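Local coordinates for antigen MTB48, Mycobacterial protein (Mycobacterium smegmatis, PDB 4WJ1) that probably takes part in DNA conjugation, at least in the recipient strain, as EspB, a protein of the ESX-1 type VII secretion system, at residues A[41-52]-A[269-278]; A[230-240]-A[255-266]. All coordinates share one frame; numbering follows the deposited sequence.

How the contacts relate
Contact 1 begins near the start of helix 40-96, in the PE part of the protein. Its other half, 269-278, is reached only after the chain has passed through most of the PPE part. It closes a long, mainly helical loop and ties the PE part to the PPE part. Contact 2 is nested inside that loop. There the chain leaves helix 187-230, forms the short helix 234-242, and turns back into helix 248-272. Residues 230-240 and 255-266 close this small hairpin within the PPE part. Both contacts use helix 248-272, contact 2 on its middle and contact 1 at its C-terminal end. Their centres lie about 24 Å apart.

Contact 1. Residues A[41-52]-A[269-278]; sequences TTASVYSKLMAS and YANGSQIQEI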
loop_
_atom_site.group_PDB
_atom_site.type_symbol
_atom_site.label_atom_id
_atom_site.label_comp_id
_atom_site.label_asym_id
_atom_site.label_seq_id
_atom_site.Cartn_x
_atom_site.Cartn_y
_atom_site.Cartn_z
ATOM N N THR A 41 13.999 -20.585 -5.288
ATOM C CA THR A 41 12.856 -20.374 -4.404
ATOM C C THR A 41 12.919 -18.984 -3.790
ATOM O O THR A 41 11.928 -18.263 -3.773
ATOM C CB THR A 41 12.808 -21.448 -3.281
ATOM O OG1 THR A 41 12.525 -22.725 -3.855
ATOM C CG2 THR A 41 11.743 -21.143 -2.262
ATOM N N THR A 42 14.093 -18.601 -3.304
ATOM C CA THR A 42 14.256 -17.289 -2.705
ATOM C C THR A 42 13.955 -16.177 -3.706
ATOM O O THR A 42 13.275 -15.225 -3.374
ATOM C CB THR A 42 15.659 -17.111 -2.151
ATOM O OG1 THR A 42 15.839 -17.988 -1.027
ATOM C CG2 THR A 42 15.881 -15.663 -1.715
ATOM N N ALA A 43 14.443 -16.307 -4.937
ATOM C CA ALA A 43 14.210 -15.280 -5.947
ATOM C C ALA A 43 12.733 -15.165 -6.252
ATOM O O ALA A 43 12.221 -14.079 -6.526
ATOM C CB ALA A 43 14.975 -15.589 -7.226
ATOM N N SER A 44 12.060 -16.305 -6.231
ATOM C CA SER A 44 10.681 -16.352 -6.656
ATOM C C SER A 44 9.832 -15.648 -5.626
ATOM O O SER A 44 9.098 -14.720 -5.960
ATOM C CB SER A 44 10.215 -17.787 -6.847
ATOM O OG SER A 44 8.803 -17.814 -6.985
ATOM N N VAL A 45 9.948 -16.082 -4.372
ATOM C CA VAL A 45 9.182 -15.474 -3.289
ATOM C C VAL A 45 9.528 -13.990 -3.180
ATOM O O VAL A 45 8.646 -13.149 -3.076
ATOM C CB VAL A 45 9.436 -16.179 -1.953
ATOM C CG1 VAL A 45 8.803 -15.405 -0.808
ATOM C CG2 VAL A 45 8.881 -17.590 -2.002
ATOM N N TYR A 46 10.812 -13.675 -3.249
ATOM C CA TYR A 46 11.252 -12.284 -3.221
ATOM C C TYR A 46 10.596 -11.401 -4.283
ATOM O O TYR A 46 10.112 -10.315 -3.984
ATOM C CB TYR A 46 12.756 -12.211 -3.399
ATOM C CG TYR A 46 13.273 -10.820 -3.584
ATOM C CD1 TYR A 46 13.433 -9.961 -2.487
ATOM C CD2 TYR A 46 13.636 -10.364 -4.844
ATOM C CE1 TYR A 46 13.931 -8.677 -2.651
ATOM C CE2 TYR A 46 14.116 -9.084 -5.025
ATOM C CZ TYR A 46 14.272 -8.248 -3.928
ATOM O OH TYR A 46 14.756 -6.979 -4.122
ATOM N N SER A 47 10.611 -11.855 -5.526
ATOM C CA SER A 47 10.118 -11.036 -6.606
ATOM C C SER A 47 8.609 -10.839 -6.447
ATOM O O SER A 47 8.060 -9.822 -6.883
ATOM C CB SER A 47 10.454 -11.660 -7.957
ATOM O OG SER A 47 9.782 -12.892 -8.108
ATOM N N LYS A 48 7.947 -11.799 -5.802
ATOM C CA LYS A 48 6.515 -11.672 -5.509
ATOM C C LYS A 48 6.281 -10.566 -4.496
ATOM O O LYS A 48 5.463 -9.677 -4.721
ATOM C CB LYS A 48 5.937 -12.994 -4.993
ATOM C CG LYS A 48 5.884 -14.068 -6.067
ATOM C CD LYS A 48 5.146 -15.318 -5.633
ATOM C CE LYS A 48 5.121 -16.332 -6.773
ATOM N NZ LYS A 48 4.336 -17.549 -6.440
ATOM N N LEU A 49 7.008 -10.609 -3.384
ATOM C CA LEU A 49 6.853 -9.589 -2.363
ATOM C C LEU A 49 7.175 -8.208 -2.905
ATOM O O LEU A 49 6.508 -7.242 -2.559
ATOM C CB LEU A 49 7.732 -9.883 -1.158
ATOM C CG LEU A 49 7.286 -11.087 -0.341
ATOM C CD1 LEU A 49 8.373 -11.477 0.671
ATOM C CD2 LEU A 49 5.978 -10.796 0.360
HETATM N N MSE A 50 8.195 -8.109 -3.749
HETATM C CA MSE A 50 8.551 -6.819 -4.319
HETATM C C MSE A 50 7.420 -6.329 -5.232
HETATM O O MSE A 50 7.123 -5.136 -5.292
HETATM C CB MSE A 50 9.865 -6.905 -5.098
HETATM C CG MSE A 50 11.103 -7.182 -4.258
HETATM SE SE MSE A 50 11.293 -6.054 -2.658
HETATM C CE MSE A 50 10.547 -7.341 -1.389
ATOM N N ALA A 51 6.793 -7.258 -5.937
ATOM C CA ALA A 51 5.747 -6.898 -6.884
ATOM C C ALA A 51 4.528 -6.371 -6.127
ATOM O O ALA A 51 3.933 -5.375 -6.511
ATOM C CB ALA A 51 5.372 -8.084 -7.754
ATOM N N SER A 52 4.186 -7.037 -5.032
ATOM C CA SER A 52 3.123 -6.567 -4.167
ATOM C C SER A 52 3.441 -5.185 -3.605
ATOM O O SER A 52 2.586 -4.309 -3.614
ATOM C CB SER A 52 2.884 -7.561 -3.034
ATOM O OG SER A 52 2.284 -8.753 -3.538
ATOM N N TYR A 269 11.461 -25.409 2.583
ATOM C CA TYR A 269 11.593 -23.987 2.301
ATOM C C TYR A 269 10.658 -23.568 1.160
ATOM O O TYR A 269 10.003 -22.530 1.212
ATOM C CB TYR A 269 13.047 -23.679 1.963
ATOM C CG TYR A 269 13.346 -22.236 1.648
ATOM C CD1 TYR A 269 12.921 -21.206 2.488
ATOM C CD2 TYR A 269 14.083 -21.905 0.520
ATOM C CE1 TYR A 269 13.214 -19.891 2.197
ATOM C CE2 TYR A 269 14.377 -20.601 0.224
ATOM C CZ TYR A 269 13.942 -19.594 1.061
ATOM O OH TYR A 269 14.259 -18.296 0.741
ATOM N N ALA A 270 10.605 -24.393 0.125
ATOM C CA ALA A 270 9.741 -24.134 -1.011
ATOM C C ALA A 270 8.289 -24.073 -0.546
ATOM O O ALA A 270 7.594 -23.100 -0.823
ATOM C CB ALA A 270 9.928 -25.199 -2.071
ATOM N N ASN A 271 7.848 -25.097 0.182
ATOM C CA ASN A 271 6.494 -25.119 0.730
ATOM C C ASN A 271 6.212 -23.981 1.696
ATOM O O ASN A 271 5.249 -23.237 1.528
ATOM C CB ASN A 271 6.224 -26.442 1.435
ATOM C CG ASN A 271 6.258 -27.615 0.487
ATOM O OD1 ASN A 271 6.147 -27.445 -0.728
ATOM N ND2 ASN A 271 6.414 -28.819 1.034
ATOM N N GLY A 272 7.068 -23.842 2.699
ATOM C CA GLY A 272 6.812 -22.936 3.804
ATOM C C GLY A 272 6.854 -21.472 3.447
ATOM O O GLY A 272 6.298 -20.642 4.164
ATOM N N SER A 273 7.507 -21.143 2.338
ATOM C CA SER A 273 7.649 -19.742 1.967
ATOM C C SER A 273 6.627 -19.320 0.925
ATOM O O SER A 273 6.726 -18.223 0.389
ATOM C CB SER A 273 9.058 -19.459 1.441
ATOM O OG SER A 273 9.262 -20.082 0.183
ATOM N N GLN A 274 5.664 -20.187 0.620
ATOM C CA GLN A 274 4.595 -19.828 -0.311
ATOM C C GLN A 274 3.799 -18.657 0.233
ATOM O O GLN A 274 3.354 -18.680 1.377
ATOM C CB GLN A 274 3.654 -21.003 -0.562
ATOM C CG GLN A 274 4.144 -21.999 -1.587
ATOM C CD GLN A 274 3.204 -23.176 -1.717
ATOM O OE1 GLN A 274 3.494 -24.268 -1.224
ATOM N NE2 GLN A 274 2.062 -22.963 -2.379
ATOM N N ILE A 275 3.621 -17.634 -0.593
ATOM C CA ILE A 275 2.891 -16.441 -0.189
ATOM C C ILE A 275 1.797 -16.119 -1.190
ATOM O O ILE A 275 1.818 -16.604 -2.324
ATOM C CB ILE A 275 3.817 -15.242 -0.077
ATOM C CG1 ILE A 275 4.472 -14.991 -1.434
ATOM C CG2 ILE A 275 4.861 -15.484 0.982
ATOM C CD1 ILE A 275 5.321 -13.766 -1.459
ATOM N N GLN A 276 0.837 -15.299 -0.782
ATOM C CA GLN A 276 -0.242 -14.943 -1.689
ATOM C C GLN A 276 -0.120 -13.497 -2.156
ATOM O O GLN A 276 0.399 -12.633 -1.439
ATOM C CB GLN A 276 -1.607 -15.185 -1.044
ATOM C CG GLN A 276 -1.633 -15.136 0.475
ATOM C CD GLN A 276 -2.983 -15.572 1.042
ATOM O OE1 GLN A 276 -3.387 -16.731 0.893
ATOM N NE2 GLN A 276 -3.691 -14.640 1.688
ATOM N N GLU A 277 -0.579 -13.262 -3.381
ATOM C CA GLU A 277 -0.565 -11.948 -4.007
ATOM C C GLU A 277 -1.399 -10.957 -3.205
ATOM O O GLU A 277 -2.471 -11.291 -2.710
ATOM C CB GLU A 277 -1.089 -12.041 -5.446
ATOM C CG GLU A 277 -0.964 -10.751 -6.244
ATOM C CD GLU A 277 -1.546 -10.855 -7.646
ATOM O OE1 GLU A 277 -1.946 -11.971 -8.059
ATOM O OE2 GLU A 277 -1.608 -9.810 -8.332
ATOM N N ILE A 278 -0.879 -9.747 -3.056
ATOM C CA ILE A 278 -1.609 -8.659 -2.434
ATOM C C ILE A 278 -2.266 -7.890 -3.559
ATOM O O ILE A 278 -1.574 -7.309 -4.399
ATOM C CB ILE A 278 -0.690 -7.717 -1.624
ATOM C CG1 ILE A 278 0.189 -8.510 -0.654
ATOM C CG2 ILE A 278 -1.505 -6.687 -0.873
ATOM C CD1 ILE A 278 -0.599 -9.208 0.430
HETATM O O HOH W 1 2.137 -15.499 -4.681
HETATM O O HOH W 2 4.921 -18.088 -3.347
#
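Thr41 meets the last turn of helix 248-272 with its methyl. CG2 lies anti to the backbone N and slots between the Tyr269 ring and Ser273. Thr41 CG2 is 3.7 Å from Tyr269 CE2 and 3.6 Å from Ser273 OG. Thr42 OG1 sits in the plane of the Tyr269 ring, at its hydroxyl edge. It hydrogen-bonds Tyr269 OH. The modelled 2.4 Å between Thr42 OG1 and Tyr269 OH is very short and doubtful. Asp37 OD1 is a second partner of Thr42 OG1.

One turn on, Val45 CG2 rests on Ser273, 3.3 Å from Ser273 O. Val45 CG1 packs on Ile275 CD1. Ser273 is where the chain leaves the helix. Ser273 OG turns back to donate to Tyr269 O, 2.8 Å away. Ser273 N reaches the same Tyr269 O from the opposite face of its carbonyl plane. Two bonds thus grip Tyr269 O at the helix end.

Lys48 covers Ile275 CD1 with its CB. Its extended chain carries NZ to two waters. One water accepts from both Lys48 NZ and Ile275 N. The other donates to Ile275 O and is held only weakly by Lys48 NZ. Leu49 packs on the same methyl, with Leu49 CG 3.5 Å from Ile275 CD1. Ile275 CG1 stands between the backbone N and carbonyl carbon (chi1 60°), and the extended branch carries CD1 to the helix. At the far end Ile278 N gives a weak bond to Ser52 OG, 3.4 Å long but fairly straight at 162°.

The chain after residue 272 therefore runs along helix 40-96 in the same direction, joining the PE and PPE parts. Phe220 of helix 187-230 packs on Val45 and Tyr269. Glu216 of that helix accepts from Gln276 N, and Met156 of helix 154-178 touches Leu49.

Contact 2. Residues A[230-240]-A[255-266]; sequences NHPTLENVREF and WAMLQEQSEDAL
His231 and Ser262 make the direct hydrogen bond of this contact, 2.6 Å from His231 NE2 to Ser262 OG. His231 CG lies anti to the backbone N (chi1 -170°), which swings the ring toward Ser262. The hydroxyl lies at the ring edge, near its plane. At the other ring nitrogen, His231 ND1 donates to Pro232 O over 2.7 Å, in the carbonyl plane and on a lone pair. Bonds at both nitrogens fix the rotation of the ring.

A water adds an indirect link. It donates to Asn236 OD1 and to Gln261 OE1. The water oxygen lies 2.7 Å from Gln261 OE1. Asn236 is itself set by a capping box with Thr233 at the start of helix 234-242. Asn236 N donates to Thr233 OG1, and Thr233 N to Asn236 OD1. Asn236 ND2 also donates to Glu239 OE1.

The aromatic pair is offset edge-to-face. The edge of Trp255 points at the face of Phe240, with planes at 69° and 5.7 Å between the Phe240 ring centroid and that of the Trp255 five-membered ring.

Van der Waals contacts add to these. Phe240 CD1 lies 3.8 Å from Leu258 CD1. Pro232 CG packs on the helix backbone, 3.5 Å from Leu258 O, and on Gln261 CB. Ala265 CB backs His231 CB at 3.9 Å.

In this PPE-part hairpin, helix 234-242 runs antiparallel to helix 248-272 and touches it directly through Phe240. The turn at His231 and Pro232 makes the close approach. Trp139 of helix 139-147 packs on Pro232 and Ser262, and meets Trp255 edge-to-face. Ala142 and Ile146 of the same helix touch His231.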
loop_
_atom_site.group_PDB
_atom_site.type_symbol
_atom_site.label_atom_id
_atom_site.label_comp_id
_atom_site.label_asym_id
_atom_site.label_seq_id
_atom_site.Cartn_x
_atom_site.Cartn_y
_atom_site.Cartn_z
ATOM N N ASN A 230 18.107 -25.638 9.357
ATOM C CA ASN A 230 18.074 -27.066 9.078
ATOM C C ASN A 230 18.909 -27.506 7.891
ATOM O O ASN A 230 19.120 -28.698 7.704
ATOM C CB ASN A 230 16.639 -27.535 8.852
ATOM C CG ASN A 230 15.776 -27.321 10.058
ATOM O OD1 ASN A 230 16.285 -27.170 11.172
ATOM N ND2 ASN A 230 14.455 -27.291 9.852
ATOM N N HIS A 231 19.352 -26.572 7.062
ATOM C CA HIS A 231 20.125 -26.970 5.894
ATOM C C HIS A 231 21.575 -27.149 6.297
ATOM O O HIS A 231 22.051 -26.475 7.202
ATOM C CB HIS A 231 20.009 -25.939 4.776
ATOM C CG HIS A 231 20.590 -26.397 3.477
ATOM N ND1 HIS A 231 21.939 -26.353 3.208
ATOM C CD2 HIS A 231 20.000 -26.946 2.383
ATOM C CE1 HIS A 231 22.158 -26.831 1.993
ATOM N NE2 HIS A 231 20.998 -27.195 1.474
ATOM N N PRO A 232 22.281 -28.080 5.650
ATOM C CA PRO A 232 23.711 -28.176 5.929
ATOM C C PRO A 232 24.406 -26.830 5.754
ATOM O O PRO A 232 24.073 -26.063 4.849
ATOM C CB PRO A 232 24.186 -29.196 4.901
ATOM C CG PRO A 232 23.000 -30.099 4.739
ATOM C CD PRO A 232 21.813 -29.190 4.803
ATOM N N THR A 233 25.349 -26.538 6.641
ATOM C CA THR A 233 26.017 -25.249 6.628
ATOM C C THR A 233 27.250 -25.290 5.760
ATOM O O THR A 233 27.686 -26.357 5.336
ATOM C CB THR A 233 26.426 -24.815 8.029
ATOM O OG1 THR A 233 27.296 -25.809 8.591
ATOM C CG2 THR A 233 25.188 -24.639 8.903
ATOM N N LEU A 234 27.806 -24.116 5.493
ATOM C CA LEU A 234 28.993 -24.038 4.681
ATOM C C LEU A 234 30.123 -24.659 5.488
ATOM O O LEU A 234 30.987 -25.328 4.938
ATOM C CB LEU A 234 29.290 -22.590 4.276
ATOM C CG LEU A 234 30.383 -22.428 3.217
ATOM C CD1 LEU A 234 30.187 -23.400 2.058
ATOM C CD2 LEU A 234 30.417 -21.003 2.702
ATOM N N GLU A 235 30.076 -24.471 6.804
ATOM C CA GLU A 235 31.015 -25.121 7.710
ATOM C C GLU A 235 30.891 -26.641 7.618
ATOM O O GLU A 235 31.882 -27.349 7.776
ATOM C CB GLU A 235 30.799 -24.654 9.159
ATOM C CG GLU A 235 31.804 -25.262 10.142
ATOM C CD GLU A 235 31.685 -24.757 11.585
ATOM O OE1 GLU A 235 30.778 -23.943 11.884
ATOM O OE2 GLU A 235 32.529 -25.181 12.421
ATOM N N ASN A 236 29.682 -27.145 7.356
ATOM C CA ASN A 236 29.512 -28.582 7.164
ATOM C C ASN A 236 30.317 -29.053 5.958
ATOM O O ASN A 236 30.858 -30.158 5.964
ATOM C CB ASN A 236 28.044 -28.966 6.985
ATOM C CG ASN A 236 27.264 -28.935 8.285
ATOM O OD1 ASN A 236 26.036 -28.852 8.281
ATOM N ND2 ASN A 236 27.970 -29.000 9.400
ATOM N N VAL A 237 30.410 -28.210 4.930
ATOM C CA VAL A 237 31.234 -28.538 3.771
ATOM C C VAL A 237 32.703 -28.702 4.176
ATOM O O VAL A 237 33.368 -29.681 3.807
ATOM C CB VAL A 237 31.136 -27.465 2.682
ATOM C CG1 VAL A 237 31.951 -27.876 1.463
ATOM C CG2 VAL A 237 29.686 -27.224 2.310
ATOM N N ARG A 238 33.206 -27.741 4.945
ATOM C CA ARG A 238 34.575 -27.814 5.422
ATOM C C ARG A 238 34.750 -29.050 6.287
ATOM O O ARG A 238 35.687 -29.820 6.106
ATOM C CB ARG A 238 34.954 -26.559 6.212
ATOM C CG ARG A 238 36.233 -26.732 7.025
ATOM C CD ARG A 238 36.774 -25.419 7.563
ATOM N NE ARG A 238 38.126 -25.605 8.085
ATOM C CZ ARG A 238 38.415 -25.868 9.358
ATOM N NH1 ARG A 238 37.440 -25.953 10.257
ATOM N NH2 ARG A 238 39.682 -26.038 9.733
ATOM N N GLU A 239 33.828 -29.236 7.224
ATOM C CA GLU A 239 33.909 -30.334 8.170
ATOM C C GLU A 239 33.884 -31.680 7.458
ATOM O O GLU A 239 34.513 -32.635 7.912
ATOM C CB GLU A 239 32.772 -30.242 9.183
ATOM C CG GLU A 239 32.872 -29.072 10.129
ATOM C CD GLU A 239 31.646 -28.924 11.004
ATOM O OE1 GLU A 239 30.577 -29.465 10.637
ATOM O OE2 GLU A 239 31.756 -28.263 12.062
ATOM N N PHE A 240 33.178 -31.754 6.334
ATOM C CA PHE A 240 33.108 -33.002 5.591
ATOM C C PHE A 240 34.475 -33.377 5.054
ATOM O O PHE A 240 34.835 -34.549 5.029
ATOM C CB PHE A 240 32.100 -32.905 4.449
ATOM C CG PHE A 240 31.880 -34.203 3.735
ATOM C CD1 PHE A 240 31.089 -35.186 4.297
ATOM C CD2 PHE A 240 32.475 -34.446 2.508
ATOM C CE1 PHE A 240 30.888 -36.391 3.643
ATOM C CE2 PHE A 240 32.278 -35.644 1.849
ATOM C CZ PHE A 240 31.482 -36.618 2.417
ATOM N N TRP A 255 27.797 -38.368 3.253
ATOM C CA TRP A 255 27.468 -37.516 2.120
ATOM C C TRP A 255 25.987 -37.640 1.823
ATOM O O TRP A 255 25.299 -36.645 1.640
ATOM C CB TRP A 255 28.294 -37.867 0.876
ATOM C CG TRP A 255 28.109 -36.868 -0.236
ATOM C CD1 TRP A 255 28.917 -35.797 -0.526
ATOM C CD2 TRP A 255 27.038 -36.831 -1.187
ATOM N NE1 TRP A 255 28.410 -35.099 -1.605
ATOM C CE2 TRP A 255 27.262 -35.715 -2.027
ATOM C CE3 TRP A 255 25.909 -37.631 -1.413
ATOM C CZ2 TRP A 255 26.389 -35.379 -3.074
ATOM C CZ3 TRP A 255 25.043 -37.300 -2.459
ATOM C CH2 TRP A 255 25.290 -36.180 -3.272
ATOM N N ALA A 256 25.504 -38.874 1.800
ATOM C CA ALA A 256 24.104 -39.148 1.526
ATOM C C ALA A 256 23.188 -38.488 2.548
ATOM O O ALA A 256 22.185 -37.862 2.181
ATOM C CB ALA A 256 23.867 -40.635 1.497
HETATM N N MSE A 257 23.531 -38.625 3.824
HETATM C CA MSE A 257 22.738 -38.026 4.894
HETATM C C MSE A 257 22.636 -36.519 4.745
HETATM O O MSE A 257 21.554 -35.946 4.876
HETATM C CB MSE A 257 23.325 -38.359 6.258
HETATM C CG MSE A 257 22.923 -39.705 6.769
HETATM SE SE MSE A 257 23.722 -39.980 8.505
HETATM C CE MSE A 257 22.797 -38.540 9.431
ATOM N N LEU A 258 23.765 -35.886 4.462
ATOM C CA LEU A 258 23.801 -34.443 4.281
ATOM C C LEU A 258 23.024 -34.047 3.035
ATOM O O LEU A 258 22.345 -33.022 3.016
ATOM C CB LEU A 258 25.246 -33.948 4.212
ATOM C CG LEU A 258 26.014 -34.147 5.525
ATOM C CD1 LEU A 258 27.495 -34.252 5.281
ATOM C CD2 LEU A 258 25.714 -33.002 6.476
ATOM N N GLN A 259 23.113 -34.869 1.996
ATOM C CA GLN A 259 22.351 -34.607 0.785
ATOM C C GLN A 259 20.849 -34.664 1.073
ATOM O O GLN A 259 20.086 -33.814 0.598
ATOM C CB GLN A 259 22.728 -35.601 -0.317
ATOM C CG GLN A 259 21.977 -35.389 -1.620
ATOM C CD GLN A 259 22.255 -34.037 -2.240
ATOM O OE1 GLN A 259 23.281 -33.417 -1.970
ATOM N NE2 GLN A 259 21.330 -33.564 -3.068
ATOM N N GLU A 260 20.423 -35.647 1.864
ATOM C CA GLU A 260 19.002 -35.740 2.191
ATOM C C GLU A 260 18.594 -34.588 3.127
ATOM O O GLU A 260 17.488 -34.061 3.008
ATOM C CB GLU A 260 18.632 -37.103 2.800
ATOM C CG GLU A 260 17.106 -37.278 2.917
ATOM C CD GLU A 260 16.611 -38.670 3.342
ATOM O OE1 GLU A 260 17.425 -39.585 3.580
ATOM O OE2 GLU A 260 15.370 -38.849 3.402
ATOM N N GLN A 261 19.485 -34.163 4.021
ATOM C CA GLN A 261 19.225 -32.964 4.816
ATOM C C GLN A 261 18.945 -31.757 3.936
ATOM O O GLN A 261 18.010 -30.992 4.191
ATOM C CB GLN A 261 20.398 -32.641 5.724
ATOM C CG GLN A 261 20.336 -33.313 7.061
ATOM C CD GLN A 261 21.649 -33.192 7.815
ATOM O OE1 GLN A 261 22.263 -32.121 7.825
ATOM N NE2 GLN A 261 22.087 -34.289 8.450
ATOM N N SER A 262 19.772 -31.580 2.913
ATOM C CA SER A 262 19.633 -30.440 2.035
ATOM C C SER A 262 18.319 -30.503 1.274
ATOM O O SER A 262 17.565 -29.530 1.236
ATOM C CB SER A 262 20.783 -30.379 1.058
ATOM O OG SER A 262 20.585 -29.330 0.133
ATOM N N GLU A 263 18.048 -31.651 0.670
ATOM C CA GLU A 263 16.841 -31.814 -0.109
ATOM C C GLU A 263 15.613 -31.540 0.739
ATOM O O GLU A 263 14.711 -30.800 0.325
ATOM C CB GLU A 263 16.785 -33.214 -0.700
ATOM C CG GLU A 263 17.758 -33.393 -1.830
ATOM C CD GLU A 263 17.833 -34.822 -2.287
ATOM O OE1 GLU A 263 17.123 -35.667 -1.688
ATOM O OE2 GLU A 263 18.602 -35.098 -3.234
ATOM N N ASP A 264 15.587 -32.118 1.934
ATOM C CA ASP A 264 14.444 -31.949 2.816
ATOM C C ASP A 264 14.284 -30.493 3.234
ATOM O O ASP A 264 13.173 -29.973 3.239
ATOM C CB ASP A 264 14.567 -32.854 4.042
ATOM C CG ASP A 264 14.442 -34.331 3.689
ATOM O OD1 ASP A 264 14.061 -34.651 2.539
ATOM O OD2 ASP A 264 14.723 -35.177 4.563
ATOM N N ALA A 265 15.386 -29.825 3.550
ATOM C CA ALA A 265 15.316 -28.421 3.949
ATOM C C ALA A 265 14.839 -27.528 2.819
ATOM O O ALA A 265 14.108 -26.576 3.050
ATOM C CB ALA A 265 16.657 -27.937 4.437
ATOM N N LEU A 266 15.269 -27.820 1.599
ATOM C CA LEU A 266 14.908 -26.982 0.472
ATOM C C LEU A 266 13.433 -27.195 0.127
ATOM O O LEU A 266 12.720 -26.253 -0.218
ATOM C CB LEU A 266 15.809 -27.281 -0.723
ATOM C CG LEU A 266 17.235 -26.739 -0.625
ATOM C CD1 LEU A 266 18.155 -27.471 -1.579
ATOM C CD2 LEU A 266 17.250 -25.241 -0.911
HETATM O O HOH W 3 24.424 -31.223 9.253
#